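PDB 6UBC: Glyco_hydro_cc domain-containing protein from Cryptococcus neoformans, which probably binds beta-1,3-glucan oligosaccharides, as a subgroup VII member of glycoside hydrolase family 128. Local coordinates for residues S283-V287 with A288-S292; A204-G208 with D209-S213; T391-N394 with D395-L399; A410-G414 with E415-P419; D422-N426 with G427-E431. All coordinates share one frame; numbering follows the deposited sequence.

Interaction 1. Residues S283-V287 with A288-S292; sequences SNIAV and ADAAS
Ala-286 and Ala-290 meet at a helix start: this is the first turn of helix 287-298, with the incoming loop folded against it. Ala-286 holds the N-cap position. The carbonyl O of Ala-286 accepts the N-H of Ala-290 at 2.9 Å. One residue on, Val-287 O takes the N-H of Ala-291, also at 2.9 Å. These are the first i to i+4 bonds of the helix.

The side chain of Ile-285 packs from the loop side. Its CG2 branch is trans to the backbone N (chi1 -41° for the other branch, CG1). That turns the methyl onto the methyl of Ala-290, with Ile-285 CG2 and Ala-290 CB 3.7 Å apart. Ile-285 CG2 also reaches Asp-289 CB at 4.0 Å.

A water ties the outer side. It accepts from Ala-286 N and donates to Asp-289 OD2, each at 2.9 Å. The carboxylate thus serves the N-H of the cap residue through the water. The negative charge near the helix start is probably favourable.

Helix 324-331 packs against this helix start. Trp-324 touches Val-287 and Ala-290, and its NE1 bonds to Ile-285 O. Gln-331 meets Val-287 and Ala-288, while Phe-272 of a nearby loop touches Ile-285.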
# COMPACT_ATOMS: atom_id res chain seq x y z
N SER A 283 -10.52 6.53 -4.46
CA SER A 283 -11.08 7.58 -3.59
C SER A 283 -11.50 8.83 -4.38
O SER A 283 -12.29 9.60 -3.84
CB SER A 283 -10.16 7.88 -2.40
OG SER A 283 -8.91 8.36 -2.86
N ASN A 284 -10.99 9.06 -5.57
CA ASN A 284 -11.48 10.14 -6.46
C ASN A 284 -11.54 11.50 -5.74
O ASN A 284 -12.64 12.11 -5.56
CB ASN A 284 -12.82 9.71 -7.08
CG ASN A 284 -13.26 10.69 -8.14
OD1 ASN A 284 -12.44 11.40 -8.71
ND2 ASN A 284 -14.56 10.81 -8.28
N ILE A 285 -10.37 12.05 -5.39
CA ILE A 285 -10.25 13.34 -4.66
C ILE A 285 -9.46 14.35 -5.53
O ILE A 285 -8.36 14.05 -5.98
CB ILE A 285 -9.57 13.14 -3.30
CG1 ILE A 285 -10.03 11.88 -2.57
CG2 ILE A 285 -9.77 14.38 -2.43
CD1 ILE A 285 -9.26 11.58 -1.31
N ALA A 286 -10.00 15.55 -5.72
CA ALA A 286 -9.24 16.65 -6.35
C ALA A 286 -8.00 16.95 -5.49
O ALA A 286 -8.08 16.94 -4.25
CB ALA A 286 -10.16 17.85 -6.49
N VAL A 287 -6.90 17.30 -6.14
CA VAL A 287 -5.65 17.65 -5.45
C VAL A 287 -5.89 18.60 -4.30
O VAL A 287 -5.39 18.30 -3.17
CB VAL A 287 -4.60 18.18 -6.42
CG1 VAL A 287 -3.39 18.75 -5.70
CG2 VAL A 287 -4.15 17.05 -7.32
N ALA A 288 -6.54 19.74 -4.53
CA ALA A 288 -6.62 20.78 -3.51
C ALA A 288 -7.39 20.26 -2.30
O ALA A 288 -6.98 20.61 -1.15
CB ALA A 288 -7.24 22.06 -4.06
N ASP A 289 -8.49 19.53 -2.52
CA ASP A 289 -9.28 18.94 -1.41
C ASP A 289 -8.41 17.93 -0.66
O ASP A 289 -8.45 17.86 0.61
CB ASP A 289 -10.56 18.26 -1.89
CG ASP A 289 -11.47 19.30 -2.55
OD1 ASP A 289 -11.43 20.41 -2.09
OD2 ASP A 289 -12.10 19.01 -3.55
N ALA A 290 -7.60 17.16 -1.40
CA ALA A 290 -6.82 16.10 -0.71
C ALA A 290 -5.73 16.73 0.16
O ALA A 290 -5.42 16.20 1.29
CB ALA A 290 -6.25 15.16 -1.72
N ALA A 291 -5.11 17.78 -0.37
CA ALA A 291 -4.01 18.47 0.33
C ALA A 291 -4.53 18.98 1.68
O ALA A 291 -3.89 18.75 2.70
CB ALA A 291 -3.46 19.58 -0.53
N SER A 292 -5.66 19.69 1.65
CA SER A 292 -6.28 20.27 2.86
C SER A 292 -6.62 19.14 3.86
O SER A 292 -6.31 19.32 5.04
CB SER A 292 -7.49 21.12 2.54
OG SER A 292 -7.96 21.62 3.79
O HOH W 1 -12.46 16.29 -4.40

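Interaction 2. Residues A204-G208 with D209-S213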
# COMPACT_ATOMS: atom_id res chain seq x y z
N ALA A 204 7.79 -7.75 4.22
CA ALA A 204 6.57 -8.31 3.63
C ALA A 204 5.38 -7.98 4.52
O ALA A 204 5.44 -8.16 5.76
CB ALA A 204 6.72 -9.82 3.46
N GLY A 205 4.27 -7.58 3.91
CA GLY A 205 3.01 -7.39 4.60
C GLY A 205 1.85 -7.94 3.78
O GLY A 205 2.06 -8.57 2.74
N VAL A 206 0.65 -7.55 4.19
CA VAL A 206 -0.53 -7.95 3.37
C VAL A 206 -1.61 -6.90 3.52
O VAL A 206 -1.66 -6.25 4.56
CB VAL A 206 -0.98 -9.37 3.72
CG1 VAL A 206 -1.78 -9.38 5.03
CG2 VAL A 206 -1.80 -9.98 2.54
N SER A 207 -2.46 -6.82 2.50
CA SER A 207 -3.68 -6.01 2.48
C SER A 207 -4.87 -6.94 2.71
O SER A 207 -4.86 -8.02 2.11
CB SER A 207 -3.78 -5.26 1.15
OG SER A 207 -3.93 -6.16 0.05
N GLY A 208 -5.77 -6.57 3.62
CA GLY A 208 -6.97 -7.34 3.93
C GLY A 208 -6.78 -8.12 5.22
O GLY A 208 -5.60 -8.29 5.69
N ASP A 209 -7.87 -8.58 5.80
CA ASP A 209 -7.84 -9.32 7.10
C ASP A 209 -7.87 -10.83 6.92
O ASP A 209 -7.18 -11.52 7.69
CB ASP A 209 -9.06 -8.89 7.92
CG ASP A 209 -8.98 -7.41 8.30
OD1 ASP A 209 -7.98 -6.98 8.98
OD2 ASP A 209 -9.93 -6.67 7.96
N ASP A 210 -8.53 -11.33 5.90
CA ASP A 210 -8.66 -12.79 5.71
C ASP A 210 -7.29 -13.44 5.62
O ASP A 210 -7.11 -14.55 6.12
CB ASP A 210 -9.51 -13.10 4.49
CG ASP A 210 -10.98 -12.84 4.72
OD1 ASP A 210 -11.36 -12.53 5.87
OD2 ASP A 210 -11.74 -12.99 3.75
N PRO A 211 -6.27 -12.82 4.97
CA PRO A 211 -4.97 -13.48 4.88
C PRO A 211 -4.17 -13.61 6.18
O PRO A 211 -3.25 -14.46 6.23
CB PRO A 211 -4.18 -12.64 3.86
CG PRO A 211 -5.27 -11.94 3.04
CD PRO A 211 -6.37 -11.66 4.07
N LEU A 212 -4.51 -12.83 7.21
CA LEU A 212 -3.58 -12.69 8.36
C LEU A 212 -3.33 -14.03 9.04
O LEU A 212 -2.17 -14.33 9.38
CB LEU A 212 -4.10 -11.69 9.40
CG LEU A 212 -4.18 -10.24 8.95
CD1 LEU A 212 -4.78 -9.41 10.07
CD2 LEU A 212 -2.83 -9.72 8.52
N SER A 213 -4.38 -14.80 9.30
CA SER A 213 -4.27 -16.06 10.06
C SER A 213 -3.29 -16.96 9.29
O SER A 213 -2.62 -17.79 9.93
CB SER A 213 -5.57 -16.71 10.33
OG SER A 213 -6.24 -17.00 9.14
O HOH W 2 -5.43 -6.24 7.87
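Val-206 spreads its two methyls over two residues of the turn that follows. CG1 sits between the backbone N and the carbonyl carbon (chi1 78°), the crowded position, and CG2 lies trans to N. From there Val-206 CG1 reaches Leu-212 CD2 at 3.7 Å. Val-206 CG2 meets the ring of Pro-211 at CB, 3.8 Å away, and at CG. In both pairs the side chains meet at a slant.

Leu-212 CG lies beside its backbone N (chi1 -67°). With CD1 extended, the other methyl, CD2, is the one that meets the valine. Pro-211 CD packs on the backbone, 3.7 Å from Gly-208 C.

The stretch joins the first two elements of a beta-alpha-beta unit: strand 204-207, helix 212-215 and strand 221-223. A type I turn from Asp-209 to Leu-212 makes the link, closed by Leu-212 N to Asp-209 O at 3.0 Å. Gly-208 adopts a positive phi of 102°, where a side chain would press on the preceding carbonyl.

Asp-209 CB leads away from the strand, and its carboxylate stays beside the Gly-208 carbonyl. Asp-209 OD1 accepts from Gly-231 N and, at 2.9 Å, from a water. The same water donates weakly to Gly-208 O.

Interaction 3. Residues T391-N394 with D395-L399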
# COMPACT_ATOMS: atom_id res chain seq x y z
N THR A 391 5.49 -17.00 -11.23
CA THR A 391 6.81 -16.44 -11.62
C THR A 391 6.91 -14.97 -11.20
O THR A 391 7.94 -14.56 -10.58
CB THR A 391 7.09 -16.59 -13.11
OG1 THR A 391 7.02 -17.98 -13.40
CG2 THR A 391 8.42 -15.97 -13.45
N PHE A 392 5.84 -14.24 -11.44
CA PHE A 392 5.73 -12.82 -11.06
C PHE A 392 5.88 -12.67 -9.56
O PHE A 392 6.63 -11.79 -9.15
CB PHE A 392 4.43 -12.23 -11.57
CG PHE A 392 4.30 -10.77 -11.26
CD1 PHE A 392 4.83 -9.84 -12.12
CD2 PHE A 392 3.55 -10.34 -10.16
CE1 PHE A 392 4.63 -8.49 -11.91
CE2 PHE A 392 3.35 -9.00 -9.93
CZ PHE A 392 3.95 -8.07 -10.78
N ILE A 393 5.13 -13.44 -8.77
CA ILE A 393 5.16 -13.29 -7.29
C ILE A 393 6.59 -13.60 -6.84
O ILE A 393 7.14 -12.85 -6.01
CB ILE A 393 4.12 -14.22 -6.62
CG1 ILE A 393 2.67 -13.75 -6.86
CG2 ILE A 393 4.42 -14.30 -5.15
CD1 ILE A 393 1.61 -14.82 -6.63
N ASN A 394 7.18 -14.67 -7.34
CA ASN A 394 8.54 -15.12 -6.88
C ASN A 394 9.57 -14.04 -7.24
O ASN A 394 10.33 -13.60 -6.33
CB ASN A 394 8.88 -16.47 -7.48
CG ASN A 394 8.12 -17.59 -6.79
OD1 ASN A 394 7.97 -17.59 -5.56
ND2 ASN A 394 7.76 -18.61 -7.56
N ASP A 395 9.46 -13.51 -8.47
CA ASP A 395 10.35 -12.48 -9.01
C ASP A 395 10.22 -11.19 -8.20
O ASP A 395 11.25 -10.55 -7.91
CB ASP A 395 10.12 -12.20 -10.48
CG ASP A 395 10.62 -13.26 -11.47
OD1 ASP A 395 11.34 -14.16 -11.05
OD2 ASP A 395 10.26 -13.17 -12.65
N ILE A 396 9.00 -10.72 -7.96
CA ILE A 396 8.80 -9.38 -7.37
C ILE A 396 9.23 -9.43 -5.90
O ILE A 396 9.77 -8.43 -5.36
CB ILE A 396 7.35 -8.86 -7.60
CG1 ILE A 396 7.38 -7.33 -7.56
CG2 ILE A 396 6.33 -9.45 -6.64
CD1 ILE A 396 6.03 -6.66 -7.85
N VAL A 397 8.98 -10.54 -5.22
CA VAL A 397 9.38 -10.66 -3.79
C VAL A 397 10.91 -10.61 -3.68
O VAL A 397 11.42 -9.77 -2.88
CB VAL A 397 8.77 -11.90 -3.13
CG1 VAL A 397 9.48 -12.20 -1.80
CG2 VAL A 397 7.25 -11.74 -2.95
N ALA A 398 11.63 -11.31 -4.56
CA ALA A 398 13.10 -11.23 -4.64
C ALA A 398 13.61 -9.83 -4.96
O ALA A 398 14.56 -9.36 -4.25
CB ALA A 398 13.61 -12.23 -5.63
N LEU A 399 13.01 -9.15 -5.93
CA LEU A 399 13.33 -7.77 -6.27
C LEU A 399 13.14 -6.89 -5.05
O LEU A 399 14.04 -6.09 -4.74
CB LEU A 399 12.42 -7.31 -7.41
CG LEU A 399 12.79 -5.98 -8.05
CD1 LEU A 399 12.17 -5.89 -9.42
CD2 LEU A 399 12.30 -4.78 -7.24
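Phe-392 and Ile-396 stand side by side on one face of helix 386-402 and point the same way. Each is one helical turn from the other. Phe-392 carries its ring trans to the backbone N (chi1 -177°), with the ring plane turned roughly crosswise to the CA-CB-CG plane (chi2 86°). Ile-396 runs its CG1 branch out nearly extended, and its CD1 methyl ends beside the far end of the ring. Phe-392 CZ and Ile-396 CD1 are 3.9 Å apart. The methyl approaches the ring obliquely.

Thr-391 and Asp-395 form a second parallel pair. The methyl of Thr-391 comes up to one carboxylate oxygen, with Thr-391 CG2 and Asp-395 OD2 3.4 Å apart. The hydroxyl of Thr-391 turns back along the helix to bond with Ser-387 O.

Ile-393 and Val-397 touch more loosely, with their CG2 methyls 4.4 Å apart. Val-397 CG2 lies closer to the backbone, 3.3 Å from Ile-393 O.

Four i to i+4 bonds hold the turns together. The shortest runs from Asp-395 N to Thr-391 O, 2.8 Å. The longest runs from Ala-398 N to Asn-394 O, 3.2 Å.

The Phe-392 and Ile-396 side packs on helix 348-362 through Met-348 and Val-351, and on Cys-373 and Phe-371 of strand 366-375. Ile-393, Asn-394 and Val-397 meet helix 431-441 instead, at Thr-435 and Ala-439. The helix is thus wedged between two other helices and the sheet.

Interaction 4. Residues A410-G414 with E415-P419; sequences AYSTG and EGLSP
Ser-412 holds OG trans to its backbone N (chi1 180°), and Leu-417 holds CG trans to its carbonyl carbon (chi1 -58°). These torsions bring the serine hydroxyl and a leucine methyl together, with Ser-412 OG and Leu-417 CD1 3.9 Å apart. The motif is an ST turn at the end of strand 406-411. Ser-412 OG accepts the N-H of Gly-414 at 3.3 Å, with an N-H...O angle of 161°.

The loop beyond curls back through Glu-415 and Gly-416, so Leu-417 returns to the strand end. Leu-417 CD1 also lies 4.0 Å from Gly-414 O. Gly-416 turns the chain with a positive phi, a shape glycine takes easily. CB of Glu-415 leads away from the strand end, but the bent chain folds its CD back near the Gly-414 carbonyl carbon.

Strand 366-375 lies alongside, where Leu-417 touches Ala-372 and Val-374 and Ser-412 touches Glu-370. Thr-413 OG1 bonds to Ser-207 O on the neighbouring strand. Trp-421 donates from NE1 to Ser-412 O.

A water links the two arms of the turn. It lies 2.8 Å from Leu-417 N, which donates to it, and 2.7 Å from Gly-414 O, one of several acceptors competing for its protons.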
# COMPACT_ATOMS: atom_id res chain seq x y z
N ALA A 410 3.25 -5.17 0.08
CA ALA A 410 2.04 -5.98 0.37
C ALA A 410 1.38 -6.45 -0.91
O ALA A 410 0.99 -5.62 -1.79
CB ALA A 410 1.08 -5.17 1.21
N TYR A 411 1.10 -7.74 -0.92
CA TYR A 411 0.23 -8.39 -1.91
C TYR A 411 -1.15 -7.74 -1.94
O TYR A 411 -1.82 -7.60 -0.88
CB TYR A 411 0.19 -9.86 -1.56
CG TYR A 411 -0.39 -10.78 -2.60
CD1 TYR A 411 -1.77 -10.85 -2.81
CD2 TYR A 411 0.42 -11.58 -3.36
CE1 TYR A 411 -2.30 -11.75 -3.71
CE2 TYR A 411 -0.10 -12.50 -4.25
CZ TYR A 411 -1.45 -12.56 -4.46
OH TYR A 411 -1.96 -13.47 -5.34
N SER A 412 -1.63 -7.36 -3.13
CA SER A 412 -2.95 -6.71 -3.25
C SER A 412 -4.03 -7.76 -3.13
O SER A 412 -3.98 -8.72 -3.91
CB SER A 412 -3.06 -5.97 -4.54
OG SER A 412 -4.34 -5.37 -4.60
N THR A 413 -5.07 -7.55 -2.27
CA THR A 413 -6.29 -8.40 -2.31
C THR A 413 -7.48 -7.51 -2.72
O THR A 413 -8.59 -7.76 -2.34
CB THR A 413 -6.48 -9.12 -0.96
OG1 THR A 413 -6.73 -8.15 0.05
CG2 THR A 413 -5.32 -10.04 -0.63
N GLY A 414 -7.20 -6.46 -3.43
CA GLY A 414 -8.19 -5.47 -3.87
C GLY A 414 -9.11 -6.03 -4.95
O GLY A 414 -8.91 -7.14 -5.47
N GLU A 415 -9.99 -5.15 -5.40
CA GLU A 415 -11.02 -5.49 -6.42
C GLU A 415 -10.40 -5.33 -7.79
O GLU A 415 -9.40 -4.66 -7.92
CB GLU A 415 -12.23 -4.54 -6.31
CG GLU A 415 -13.23 -4.99 -5.25
CD GLU A 415 -13.27 -6.50 -5.08
OE1 GLU A 415 -13.28 -7.21 -6.13
OE2 GLU A 415 -13.21 -6.98 -3.92
N GLY A 416 -11.03 -5.94 -8.78
CA GLY A 416 -10.68 -5.73 -10.20
C GLY A 416 -9.50 -6.57 -10.65
O GLY A 416 -8.87 -6.19 -11.65
N LEU A 417 -9.13 -7.62 -9.89
CA LEU A 417 -8.03 -8.47 -10.40
C LEU A 417 -8.59 -9.84 -10.70
O LEU A 417 -9.75 -10.09 -10.48
CB LEU A 417 -6.92 -8.53 -9.38
CG LEU A 417 -6.34 -7.18 -9.03
CD1 LEU A 417 -5.56 -7.28 -7.72
CD2 LEU A 417 -5.50 -6.61 -10.19
N SER A 418 -7.76 -10.74 -11.21
CA SER A 418 -8.24 -12.03 -11.75
C SER A 418 -8.59 -12.96 -10.61
O SER A 418 -7.98 -12.88 -9.54
CB SER A 418 -7.17 -12.65 -12.62
OG SER A 418 -6.07 -13.10 -11.84
N PRO A 419 -9.45 -13.95 -10.84
CA PRO A 419 -9.71 -14.96 -9.83
C PRO A 419 -8.45 -15.75 -9.42
O PRO A 419 -8.31 -16.12 -8.26
CB PRO A 419 -10.66 -15.91 -10.54
CG PRO A 419 -11.34 -15.05 -11.57
CD PRO A 419 -10.25 -14.14 -12.07
O HOH W 3 -10.04 -8.69 -7.43

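Interaction 5. Residues D422-N426 with G427-E431; sequences DMISN and GALTE
Thr-430 and Asp-422 close the tight end of a small beta hairpin. The hydroxyl of Thr-430 donates to Asp-422 O at 2.7 Å, in the carbonyl plane and on a lone pair. Thr-430 OG1 occupies the position between the backbone N and the carbonyl carbon (chi1 68°), which points it at Asp-422 O. Beside it, Thr-430 N gives a bond to Met-423 O at 3.1 Å. Thr-430 CG2 also packs on Ser-425 CB at 3.6 Å.

Apolar groups pack next to this end. Leu-429 CD1 lies 3.8 Å from Met-423 CG, and the same methyl meets Ile-424 CD1. Met-423 and Leu-429 run side by side, whereas Ile-424 comes across Leu-429 at a slant. Phe-214 of helix 212-215 touches both Ile-424 and Leu-429.

The far end is the solvent side: its residues are exposed, and it is held mainly by backbone bonds. Here a type I' turn from Ser-425 to Ala-428 reverses the chain through Asn-426 and Gly-427, both with positive phi. Ser-425 and Ala-428 form the hydrogen-bonded pair: Ser-425 N to Ala-428 O and Ala-428 N to Ser-425 O are both 2.9 Å.

Thr-430 is also the N-cap of helix 431-441, and its OG1 accepts from Gly-433 N. The one hydroxyl therefore donates to the hairpin and accepts from the helix, which implies that it ties the helix start to the chain entering the hairpin at Asp-422.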
# COMPACT_ATOMS: atom_id res chain seq x y z
N ASP A 422 -6.60 -14.10 -6.62
CA ASP A 422 -7.17 -14.17 -5.26
C ASP A 422 -6.21 -14.94 -4.33
O ASP A 422 -5.74 -16.03 -4.73
CB ASP A 422 -8.55 -14.84 -5.23
CG ASP A 422 -9.74 -14.06 -5.77
OD1 ASP A 422 -9.63 -12.87 -5.92
OD2 ASP A 422 -10.75 -14.73 -6.09
N MET A 423 -5.89 -14.37 -3.17
CA MET A 423 -5.05 -15.06 -2.16
C MET A 423 -5.91 -16.06 -1.38
O MET A 423 -5.35 -17.07 -0.95
CB MET A 423 -4.45 -14.01 -1.21
CG MET A 423 -3.67 -14.62 -0.02
SD MET A 423 -2.71 -13.21 0.70
CE MET A 423 -1.24 -13.31 -0.32
N ILE A 424 -7.18 -15.72 -1.12
CA ILE A 424 -8.14 -16.52 -0.32
C ILE A 424 -9.35 -16.85 -1.19
O ILE A 424 -9.86 -15.96 -1.93
CB ILE A 424 -8.54 -15.81 0.99
CG1 ILE A 424 -7.35 -15.33 1.84
CG2 ILE A 424 -9.48 -16.71 1.79
CD1 ILE A 424 -6.50 -16.45 2.43
N SER A 425 -9.82 -18.09 -1.13
CA SER A 425 -11.01 -18.53 -1.89
C SER A 425 -11.76 -19.57 -1.05
O SER A 425 -11.14 -20.55 -0.58
CB SER A 425 -10.59 -19.04 -3.20
OG SER A 425 -11.74 -19.44 -3.91
N ASN A 426 -13.01 -19.27 -0.70
CA ASN A 426 -13.83 -20.12 0.20
C ASN A 426 -13.02 -20.48 1.47
O ASN A 426 -13.00 -21.65 1.83
CB ASN A 426 -14.35 -21.36 -0.53
CG ASN A 426 -15.24 -20.99 -1.70
OD1 ASN A 426 -15.07 -21.51 -2.80
ND2 ASN A 426 -16.16 -20.04 -1.51
N GLY A 427 -12.38 -19.49 2.10
CA GLY A 427 -11.69 -19.65 3.38
C GLY A 427 -10.39 -20.43 3.24
O GLY A 427 -9.80 -20.79 4.27
N ALA A 428 -9.95 -20.75 2.02
CA ALA A 428 -8.69 -21.52 1.80
C ALA A 428 -7.62 -20.64 1.17
O ALA A 428 -7.94 -19.75 0.38
CB ALA A 428 -8.91 -22.75 0.92
N LEU A 429 -6.36 -20.91 1.48
CA LEU A 429 -5.19 -20.28 0.85
C LEU A 429 -4.94 -20.90 -0.51
O LEU A 429 -4.77 -22.13 -0.65
CB LEU A 429 -3.96 -20.40 1.77
CG LEU A 429 -2.81 -19.48 1.40
CD1 LEU A 429 -3.16 -18.03 1.68
CD2 LEU A 429 -1.56 -19.88 2.15
N THR A 430 -5.08 -20.06 -1.53
CA THR A 430 -5.03 -20.46 -2.93
C THR A 430 -3.60 -20.76 -3.33
O THR A 430 -2.65 -20.42 -2.59
CB THR A 430 -5.59 -19.38 -3.85
OG1 THR A 430 -4.67 -18.28 -3.79
CG2 THR A 430 -7.00 -18.98 -3.44
N GLU A 431 -3.41 -21.28 -4.53
CA GLU A 431 -2.04 -21.48 -5.05
C GLU A 431 -1.30 -20.12 -5.03
O GLU A 431 -0.07 -20.04 -4.68
CB GLU A 431 -2.12 -22.05 -6.47
CG GLU A 431 -0.74 -22.20 -7.08
CD GLU A 431 -0.69 -23.05 -8.33
OE1 GLU A 431 -1.73 -23.61 -8.73
OE2 GLU A 431 0.37 -23.13 -8.92

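Overall arrangement
Interactions 2, 4 and 5 cluster, with centres about 12 Å apart in each pair. Interactions 2 and 4 meet across neighbouring parallel strands: Ser-207 OG lies 2.7 Å from Tyr-411 O, and Ser-207 O 2.8 Å from Thr-413 OG1, both probable hydrogen bonds. Met-423 of interaction 5 reaches the other two. Met-423 SD is 3.5 Å from Pro-211 CB, and Met-423 CE is 3.5 Å from Tyr-411 CG. Interaction 3 joins through Ile-393 CD1, 3.7 Å from Tyr-411 CE2. Interaction 1 stands apart, its centre about 24 to 35 Å from those of the others. The strands of interactions 2 and 4 belong to the main sheet, consistent with the (beta/alpha)8 barrel of glycoside hydrolase family 128.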